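Local coordinates for protein thiamine pyrophosphokinase (Saccharomyces cerevisiae, PDB 1IG0) that catalyses the transfer of a pyrophosphate group from ATP to thiamine, yielding thiamine diphosphate and AMP, and is the only yeast enzyme able to make this cofactor, at residues Q242-C247 / K314-F318; R266-W270 / S287-G292. All blocks are in the same frame, centred on the assembly; numbering follows the deposited sequence.

Interaction 1: Q242-C247 / K314-F318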
ATOM      1  N   GLN B 242       3.370 -24.785  15.275  1.00 26.22           N
ATOM      2  CA  GLN B 242       2.373 -24.223  16.178  1.00 26.68           C
ATOM      3  C   GLN B 242       2.261 -22.715  15.989  1.00 25.40           C
ATOM      4  O   GLN B 242       1.165 -22.158  16.004  1.00 25.66           O
ATOM      5  CB  GLN B 242       2.724 -24.540  17.634  1.00 28.94           C
ATOM      6  CG  GLN B 242       1.634 -24.149  18.620  1.00 32.64           C
ATOM      7  CD  GLN B 242       0.320 -24.862  18.349  1.00 35.51           C
ATOM      8  OE1 GLN B 242       0.226 -26.084  18.472  1.00 36.67           O
ATOM      9  NE2 GLN B 242      -0.702 -24.100  17.973  1.00 36.64           N
ATOM     10  N   PHE B 243       3.400 -22.053  15.816  1.00 25.28           N
ATOM     11  CA  PHE B 243       3.419 -20.609  15.610  1.00 24.30           C
ATOM     12  C   PHE B 243       2.717 -20.260  14.303  1.00 23.96           C
ATOM     13  O   PHE B 243       1.872 -19.363  14.257  1.00 23.51           O
ATOM     14  CB  PHE B 243       4.866 -20.103  15.561  1.00 24.84           C
ATOM     15  CG  PHE B 243       5.000 -18.672  15.101  1.00 24.98           C
ATOM     16  CD1 PHE B 243       4.510 -17.626  15.875  1.00 25.95           C
ATOM     17  CD2 PHE B 243       5.622 -18.371  13.891  1.00 25.86           C
ATOM     18  CE1 PHE B 243       4.637 -16.300  15.455  1.00 24.59           C
ATOM     19  CE2 PHE B 243       5.754 -17.047  13.461  1.00 25.73           C
ATOM     20  CZ  PHE B 243       5.260 -16.011  14.247  1.00 25.00           C
ATOM     21  N   ARG B 244       3.067 -20.978  13.243  1.00 23.62           N
ATOM     22  CA  ARG B 244       2.483 -20.733  11.932  1.00 24.21           C
ATOM     23  C   ARG B 244       0.971 -20.965  11.932  1.00 23.06           C
ATOM     24  O   ARG B 244       0.220 -20.179  11.357  1.00 21.81           O
ATOM     25  CB  ARG B 244       3.173 -21.620  10.883  1.00 25.95           C
ATOM     26  CG  ARG B 244       2.468 -22.931  10.564  1.00 31.24           C
ATOM     27  CD  ARG B 244       1.687 -22.821   9.262  1.00 30.89           C
ATOM     28  NE  ARG B 244       0.702 -21.746   9.306  1.00 34.27           N
ATOM     29  CZ  ARG B 244       0.007 -21.318   8.259  1.00 33.23           C
ATOM     30  NH1 ARG B 244       0.183 -21.873   7.067  1.00 34.19           N
ATOM     31  NH2 ARG B 244      -0.864 -20.331   8.402  1.00 32.59           N
ATOM     32  N   ASN B 245       0.526 -22.033  12.587  1.00 23.04           N
ATOM     33  CA  ASN B 245      -0.900 -22.347  12.642  1.00 22.92           C
ATOM     34  C   ASN B 245      -1.704 -21.367  13.489  1.00 23.32           C
ATOM     35  O   ASN B 245      -2.861 -21.078  13.184  1.00 22.90           O
ATOM     36  CB  ASN B 245      -1.116 -23.763  13.187  1.00 24.39           C
ATOM     37  CG  ASN B 245      -0.646 -24.835  12.228  1.00 25.49           C
ATOM     38  OD1 ASN B 245      -0.981 -24.811  11.044  1.00 26.73           O
ATOM     39  ND2 ASN B 245       0.123 -25.793  12.735  1.00 25.32           N
ATOM     40  N   THR B 246      -1.088 -20.854  14.546  1.00 23.06           N
ATOM     41  CA  THR B 246      -1.768 -19.933  15.448  1.00 23.54           C
ATOM     42  C   THR B 246      -1.723 -18.462  15.050  1.00 23.22           C
ATOM     43  O   THR B 246      -2.711 -17.749  15.219  1.00 22.76           O
ATOM     44  CB  THR B 246      -1.200 -20.050  16.884  1.00 23.86           C
ATOM     45  OG1 THR B 246      -1.253 -21.416  17.308  1.00 26.40           O
ATOM     46  CG2 THR B 246      -2.009 -19.196  17.856  1.00 24.48           C
ATOM     47  N   CYS B 247      -0.595 -18.011  14.507  1.00 23.44           N
ATOM     48  CA  CYS B 247      -0.448 -16.599  14.162  1.00 23.60           C
ATOM     49  C   CYS B 247      -0.294 -16.223  12.692  1.00 22.98           C
ATOM     50  O   CYS B 247      -0.285 -15.036  12.370  1.00 22.75           O
ATOM     51  CB  CYS B 247       0.746 -16.022  14.925  1.00 24.24           C
ATOM     52  SG  CYS B 247       0.864 -16.551  16.647  1.00 26.14           S
ATOM     53  N   LYS B 314      -2.513 -12.866  18.603  1.00 33.61           N
ATOM     54  CA  LYS B 314      -1.978 -14.187  18.935  1.00 33.77           C
ATOM     55  C   LYS B 314      -0.459 -14.201  19.111  1.00 33.23           C
ATOM     56  O   LYS B 314       0.097 -15.097  19.747  1.00 32.57           O
ATOM     57  CB  LYS B 314      -2.359 -15.191  17.844  1.00 35.17           C
ATOM     58  CG  LYS B 314      -3.745 -15.799  17.992  1.00 37.69           C
ATOM     59  CD  LYS B 314      -4.833 -14.749  18.145  1.00 39.85           C
ATOM     60  CE  LYS B 314      -6.180 -15.419  18.347  1.00 41.07           C
ATOM     61  NZ  LYS B 314      -6.093 -16.469  19.402  1.00 41.87           N
ATOM     62  N   LEU B 315       0.200 -13.199  18.542  1.00 32.17           N
ATOM     63  CA  LEU B 315       1.654 -13.070  18.585  1.00 32.52           C
ATOM     64  C   LEU B 315       2.329 -13.135  19.957  1.00 32.97           C
ATOM     65  O   LEU B 315       3.257 -13.917  20.161  1.00 32.26           O
ATOM     66  CB  LEU B 315       2.054 -11.764  17.895  1.00 32.60           C
ATOM     67  CG  LEU B 315       2.733 -11.809  16.523  1.00 33.72           C
ATOM     68  CD1 LEU B 315       2.336 -13.057  15.754  1.00 32.74           C
ATOM     69  CD2 LEU B 315       2.362 -10.552  15.757  1.00 32.73           C
ATOM     70  N   ILE B 316       1.865 -12.307  20.885  1.00 34.00           N
ATOM     71  CA  ILE B 316       2.444 -12.232  22.224  1.00 35.36           C
ATOM     72  C   ILE B 316       2.885 -13.555  22.855  1.00 35.82           C
ATOM     73  O   ILE B 316       3.948 -13.622  23.475  1.00 35.96           O
ATOM     74  CB  ILE B 316       1.478 -11.517  23.203  1.00 36.31           C
ATOM     75  CG1 ILE B 316       2.187 -11.261  24.536  1.00 37.34           C
ATOM     76  CG2 ILE B 316       0.225 -12.356  23.414  1.00 35.47           C
ATOM     77  CD1 ILE B 316       1.388 -10.404  25.500  1.00 38.81           C
ATOM     78  N   ASP B 317       2.086 -14.605  22.694  1.00 36.77           N
ATOM     79  CA  ASP B 317       2.411 -15.901  23.286  1.00 37.64           C
ATOM     80  C   ASP B 317       3.618 -16.619  22.685  1.00 37.71           C
ATOM     81  O   ASP B 317       4.119 -17.580  23.269  1.00 38.50           O
ATOM     82  CB  ASP B 317       1.193 -16.827  23.228  1.00 38.58           C
ATOM     83  CG  ASP B 317       0.047 -16.338  24.093  1.00 39.69           C
ATOM     84  OD1 ASP B 317       0.263 -16.136  25.307  1.00 41.27           O
ATOM     85  OD2 ASP B 317      -1.068 -16.160  23.561  1.00 38.86           O
ATOM     86  N   PHE B 318       4.087 -16.165  21.528  1.00 37.20           N
ATOM     87  CA  PHE B 318       5.234 -16.804  20.890  1.00 36.87           C
ATOM     88  C   PHE B 318       6.471 -15.910  20.859  1.00 37.50           C
ATOM     89  O   PHE B 318       7.522 -16.308  20.356  1.00 37.61           O
ATOM     90  CB  PHE B 318       4.878 -17.232  19.464  1.00 35.52           C
ATOM     91  CG  PHE B 318       3.699 -18.161  19.387  1.00 33.70           C
ATOM     92  CD1 PHE B 318       2.404 -17.679  19.547  1.00 32.45           C
ATOM     93  CD2 PHE B 318       3.885 -19.524  19.177  1.00 33.53           C
ATOM     94  CE1 PHE B 318       1.311 -18.540  19.500  1.00 32.43           C
ATOM     95  CE2 PHE B 318       2.798 -20.394  19.129  1.00 31.84           C
ATOM     96  CZ  PHE B 318       1.509 -19.901  19.291  1.00 31.73           C
TER
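F318 inserts its benzyl group between F243, T246 and C247 of the helix ending at C247. Its CB lies 3.6 Å from CD1 of F243. At chi1 -57° CG stands opposite the residue's own carbonyl carbon, and this sends the ring toward the helix; CG too packs against F243 CD1. Farther out the two ring borders part. On one, CD1 and CE1 of F318 both meet the C247 sulfur, and CD1 is 3.5 Å from SG. On the other, CD2 and CE2 lie along the F243 backbone, with F243 CA 3.6 Å from F318 CE2, and the methylene CG of Q242 meets that border in the ring plane. The tip, CZ, ends against T246, 3.6 Å from its CB. A flat ring suits this place because it can meet sulfur, backbone and methylene at once.

The two phenyl planes meet obliquely at 59°, their centroids 5.6 Å apart. The contact to SG is a sulfur-aromatic one, also oblique. Helix 241-247 leads into strand 248-254, while the C-terminal tail with its short helix 312-315 follows strand 304-310; those two strands are neighbours in the large mixed sheet.

Deeper in, the CD1 methyl of L315 presses on CB of C247 at 3.5 Å, tight for two carbons, and touches the F243 ring; L54 of helix 52-61 packs on the same leucine, whose branched apolar end suits a buried site. A small thiol suits C247, since it fits between ring and leucine. At the solvent side, the aliphatic start of K314 covers T246, while the chain bends to carry the ammonium away. T246 OG1 donates to Q242 O and accepts Q242 NE2 at 2.8 Å, lying in the plane of that amide.

Interaction 2: R266-W270 / S287-G292. With VIB (3-(4-amino-2-methyl-pyrimidin-5-ylmethyl)-5-(2-hydroxy-ethyl)-4-methyl-thiazol-3-ium), chain C.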
ATOM      1  N   ARG B 266       8.808 -23.680  -3.144  1.00 22.63           N
ATOM      2  CA  ARG B 266       8.474 -24.986  -2.598  1.00 22.54           C
ATOM      3  C   ARG B 266       7.864 -24.723  -1.230  1.00 21.44           C
ATOM      4  O   ARG B 266       8.486 -24.082  -0.386  1.00 21.99           O
ATOM      5  CB  ARG B 266       9.731 -25.853  -2.443  1.00 23.71           C
ATOM      6  CG  ARG B 266      10.414 -26.240  -3.745  1.00 26.34           C
ATOM      7  CD  ARG B 266      11.594 -27.172  -3.476  1.00 29.38           C
ATOM      8  NE  ARG B 266      12.226 -27.641  -4.707  1.00 32.95           N
ATOM      9  CZ  ARG B 266      13.247 -28.494  -4.749  1.00 34.97           C
ATOM     10  NH1 ARG B 266      13.762 -28.979  -3.627  1.00 36.29           N
ATOM     11  NH2 ARG B 266      13.759 -28.859  -5.918  1.00 36.73           N
ATOM     12  N   GLY B 267       6.641 -25.190  -1.015  1.00 19.61           N
ATOM     13  CA  GLY B 267       6.014 -24.978   0.275  1.00 19.25           C
ATOM     14  C   GLY B 267       4.883 -23.968   0.294  1.00 18.52           C
ATOM     15  O   GLY B 267       4.435 -23.565   1.365  1.00 19.41           O
ATOM     16  N   LEU B 268       4.430 -23.545  -0.881  1.00 19.16           N
ATOM     17  CA  LEU B 268       3.320 -22.602  -0.979  1.00 18.35           C
ATOM     18  C   LEU B 268       2.128 -23.368  -1.548  1.00 18.32           C
ATOM     19  O   LEU B 268       2.304 -24.250  -2.390  1.00 18.56           O
ATOM     20  CB  LEU B 268       3.678 -21.437  -1.909  1.00 18.97           C
ATOM     21  CG  LEU B 268       4.759 -20.443  -1.467  1.00 19.51           C
ATOM     22  CD1 LEU B 268       5.038 -19.462  -2.601  1.00 19.05           C
ATOM     23  CD2 LEU B 268       4.303 -19.700  -0.218  1.00 20.28           C
ATOM     24  N   LYS B 269       0.924 -23.040  -1.084  1.00 18.42           N
ATOM     25  CA  LYS B 269      -0.285 -23.707  -1.562  1.00 18.12           C
ATOM     26  C   LYS B 269      -0.237 -23.779  -3.082  1.00 18.86           C
ATOM     27  O   LYS B 269      -0.645 -24.772  -3.683  1.00 18.53           O
ATOM     28  CB  LYS B 269      -1.529 -22.940  -1.111  1.00 17.93           C
ATOM     29  CG  LYS B 269      -2.842 -23.537  -1.596  1.00 19.03           C
ATOM     30  CD  LYS B 269      -3.077 -24.947  -1.075  1.00 19.79           C
ATOM     31  CE  LYS B 269      -4.419 -25.479  -1.562  1.00 20.01           C
ATOM     32  NZ  LYS B 269      -4.670 -26.876  -1.109  1.00 21.51           N
ATOM     33  N   TRP B 270       0.270 -22.713  -3.690  1.00 18.95           N
ATOM     34  CA  TRP B 270       0.421 -22.636  -5.133  1.00 19.24           C
ATOM     35  C   TRP B 270       1.897 -22.381  -5.424  1.00 19.63           C
ATOM     36  O   TRP B 270       2.369 -21.246  -5.338  1.00 19.33           O
ATOM     37  CB  TRP B 270      -0.438 -21.503  -5.699  1.00 19.71           C
ATOM     38  CG  TRP B 270      -1.904 -21.819  -5.696  1.00 18.98           C
ATOM     39  CD1 TRP B 270      -2.599 -22.511  -6.648  1.00 19.84           C
ATOM     40  CD2 TRP B 270      -2.851 -21.477  -4.677  1.00 19.35           C
ATOM     41  NE1 TRP B 270      -3.921 -22.623  -6.282  1.00 19.68           N
ATOM     42  CE2 TRP B 270      -4.103 -22.001  -5.074  1.00 18.84           C
ATOM     43  CE3 TRP B 270      -2.762 -20.787  -3.459  1.00 18.61           C
ATOM     44  CZ2 TRP B 270      -5.260 -21.845  -4.302  1.00 19.67           C
ATOM     45  CZ3 TRP B 270      -3.917 -20.633  -2.689  1.00 18.71           C
ATOM     46  CH2 TRP B 270      -5.146 -21.166  -3.114  1.00 18.39           C
ATOM     47  N   SER B 287      -2.840 -13.821  -2.067  1.00 20.25           N
ATOM     48  CA  SER B 287      -3.687 -14.790  -1.383  1.00 20.15           C
ATOM     49  C   SER B 287      -3.100 -16.198  -1.420  1.00 19.22           C
ATOM     50  O   SER B 287      -3.831 -17.186  -1.509  1.00 19.93           O
ATOM     51  CB  SER B 287      -5.091 -14.806  -1.992  1.00 21.73           C
ATOM     52  OG  SER B 287      -5.785 -13.606  -1.700  1.00 22.96           O
ATOM     53  N   ASN B 288      -1.776 -16.291  -1.370  1.00 18.16           N
ATOM     54  CA  ASN B 288      -1.128 -17.594  -1.358  1.00 17.57           C
ATOM     55  C   ASN B 288      -1.041 -17.934   0.128  1.00 18.42           C
ATOM     56  O   ASN B 288      -1.526 -17.172   0.966  1.00 18.40           O
ATOM     57  CB  ASN B 288       0.277 -17.512  -1.958  1.00 17.53           C
ATOM     58  CG  ASN B 288       0.721 -18.824  -2.593  1.00 17.76           C
ATOM     59  OD1 ASN B 288       0.434 -19.909  -2.084  1.00 17.93           O
ATOM     60  ND2 ASN B 288       1.441 -18.724  -3.704  1.00 17.15           N
ATOM     61  N   ARG B 289      -0.435 -19.065   0.463  1.00 18.70           N
ATOM     62  CA  ARG B 289      -0.306 -19.445   1.863  1.00 19.64           C
ATOM     63  C   ARG B 289       0.736 -20.546   2.009  1.00 19.24           C
ATOM     64  O   ARG B 289       0.987 -21.302   1.073  1.00 18.74           O
ATOM     65  CB  ARG B 289      -1.654 -19.931   2.413  1.00 21.78           C
ATOM     66  CG  ARG B 289      -2.006 -21.358   2.020  1.00 26.77           C
ATOM     67  CD  ARG B 289      -3.399 -21.749   2.469  1.00 29.85           C
ATOM     68  NE  ARG B 289      -4.425 -21.086   1.675  1.00 34.53           N
ATOM     69  CZ  ARG B 289      -5.429 -21.717   1.077  1.00 32.10           C
ATOM     70  NH1 ARG B 289      -5.545 -23.034   1.180  1.00 33.24           N
ATOM     71  NH2 ARG B 289      -6.319 -21.026   0.380  1.00 32.47           N
ATOM     72  N   PHE B 290       1.348 -20.625   3.185  1.00 18.12           N
ATOM     73  CA  PHE B 290       2.356 -21.643   3.454  1.00 18.99           C
ATOM     74  C   PHE B 290       1.695 -23.010   3.633  1.00 18.85           C
ATOM     75  O   PHE B 290       0.658 -23.125   4.285  1.00 19.81           O
ATOM     76  CB  PHE B 290       3.123 -21.307   4.738  1.00 19.21           C
ATOM     77  CG  PHE B 290       3.897 -20.020   4.680  1.00 19.54           C
ATOM     78  CD1 PHE B 290       3.927 -19.175   5.785  1.00 20.68           C
ATOM     79  CD2 PHE B 290       4.622 -19.666   3.545  1.00 20.18           C
ATOM     80  CE1 PHE B 290       4.666 -17.996   5.764  1.00 19.67           C
ATOM     81  CE2 PHE B 290       5.367 -18.487   3.515  1.00 20.54           C
ATOM     82  CZ  PHE B 290       5.388 -17.651   4.627  1.00 20.84           C
ATOM     83  N   VAL B 291       2.294 -24.044   3.049  1.00 18.99           N
ATOM     84  CA  VAL B 291       1.776 -25.400   3.194  1.00 18.85           C
ATOM     85  C   VAL B 291       2.902 -26.299   3.682  1.00 19.80           C
ATOM     86  O   VAL B 291       2.672 -27.433   4.100  1.00 20.95           O
ATOM     87  CB  VAL B 291       1.206 -25.959   1.871  1.00 18.08           C
ATOM     88  CG1 VAL B 291      -0.015 -25.156   1.465  1.00 18.37           C
ATOM     89  CG2 VAL B 291       2.267 -25.929   0.778  1.00 17.49           C
ATOM     90  N   GLY B 292       4.127 -25.783   3.620  1.00 20.12           N
ATOM     91  CA  GLY B 292       5.264 -26.546   4.093  1.00 20.13           C
ATOM     92  C   GLY B 292       5.125 -26.698   5.595  1.00 20.23           C
ATOM     93  O   GLY B 292       4.839 -25.725   6.293  1.00 19.78           O
TER
HETATM   94  CM2 VIB C 702       0.613 -18.416  -8.342  1.00 19.59           C
HETATM   95  N4A VIB C 702      -4.187 -19.390  -7.592  1.00 17.96           N
HETATM   96  CM4 VIB C 702      -6.644 -17.900  -3.378  1.00 20.38           C
HETATM   97  O1  VIB C 702      -7.960 -13.463  -4.336  1.00 27.41           O
HETATM   98  C7  VIB C 702      -8.567 -14.494  -3.550  1.00 24.95           C
HETATM   99  C6  VIB C 702      -8.658 -15.798  -4.383  1.00 22.69           C
HETATM  100  C2  VIB C 702      -5.285 -16.266  -6.289  1.00 19.66           C
HETATM  101  S1  VIB C 702      -6.722 -15.214  -6.486  1.00 20.79           S
HETATM  102  C5  VIB C 702      -7.305 -16.096  -5.025  1.00 21.35           C
HETATM  103  C4  VIB C 702      -6.401 -17.016  -4.592  1.00 20.13           C
HETATM  104  N3  VIB C 702      -5.337 -17.064  -5.316  1.00 20.03           N
HETATM  105  C7A VIB C 702      -4.200 -17.989  -5.049  1.00 17.97           C
HETATM  106  C4A VIB C 702      -2.991 -18.796  -7.139  1.00 17.20           C
HETATM  107  N3A VIB C 702      -1.826 -18.897  -7.930  1.00 19.14           N
HETATM  108  C2A VIB C 702      -0.626 -18.311  -7.498  1.00 18.92           C
HETATM  109  N1A VIB C 702      -0.591 -17.628  -6.269  1.00 19.07           N
HETATM  110  C6A VIB C 702      -1.751 -17.525  -5.476  1.00 17.72           C
HETATM  111  C5A VIB C 702      -2.957 -18.110  -5.904  1.00 18.36           C
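V291 N donates to G267 O at 2.8 Å, nearly straight at 173°, and K269 N to R289 O at 2.8 Å; between them L268 and F290 form a single beta bridge. G267 O also receives, in a longer bond, G292 N, both donors above the same face of its carbonyl plane. Glycine suits position 267: at its positive phi a CB would run into R266 O, with G292 CA also near.

With CG anti to its backbone N (chi1 -152°), N288 brings its amide to W270. ND2 donates to W270 O at 3.1 Å, while OD1 accepts W270 N and, on an in-plane lone pair, R289 N. Asparagine serves a backbone donor and acceptor together; ND2 also holds S285 OG, so its rotation should be fixed.

The K269 and R289 side chains run side by side. E10 takes a salt bridge from each, and K269 NZ also bonds to N8 O. R289 NH2 comes to the indole edge of W270, planes 80° apart.

K269 CG covers one indole face; over the opposite face lies the thiamine pyrimidine, C4A 3.5 Å from W270 CG, with C7A nearer the rim. S287 OG receives a weak bond from the ligand hydroxyl, and Y123 of the second subunit meets W270 edge-to-face. W270, gripped through its backbone by N288, thus offers a flat apolar wall suited to the pyrimidine.

The centres of the two contacts lie about 18 Å apart on the same side of the chain's centre. Along the chain, 242-247 comes first, both segments of interaction 2 follow, and 314-318 comes last, so interaction 1 brackets the intervening strands. Interaction 1 joins the helix and tail at the ends of strands 248-254 and 304-310, neighbours in the larger mixed sheet. Interaction 2 ties the loop after 260-266 of the other sheet to edge strand 288-289 of the larger one, in keeping with a beta sandwich, and forms part of the thiamine pocket shared with the second subunit of the homodimer. R244 NH1 packs against F290 O at 3.1 Å, linking the two contacts directly.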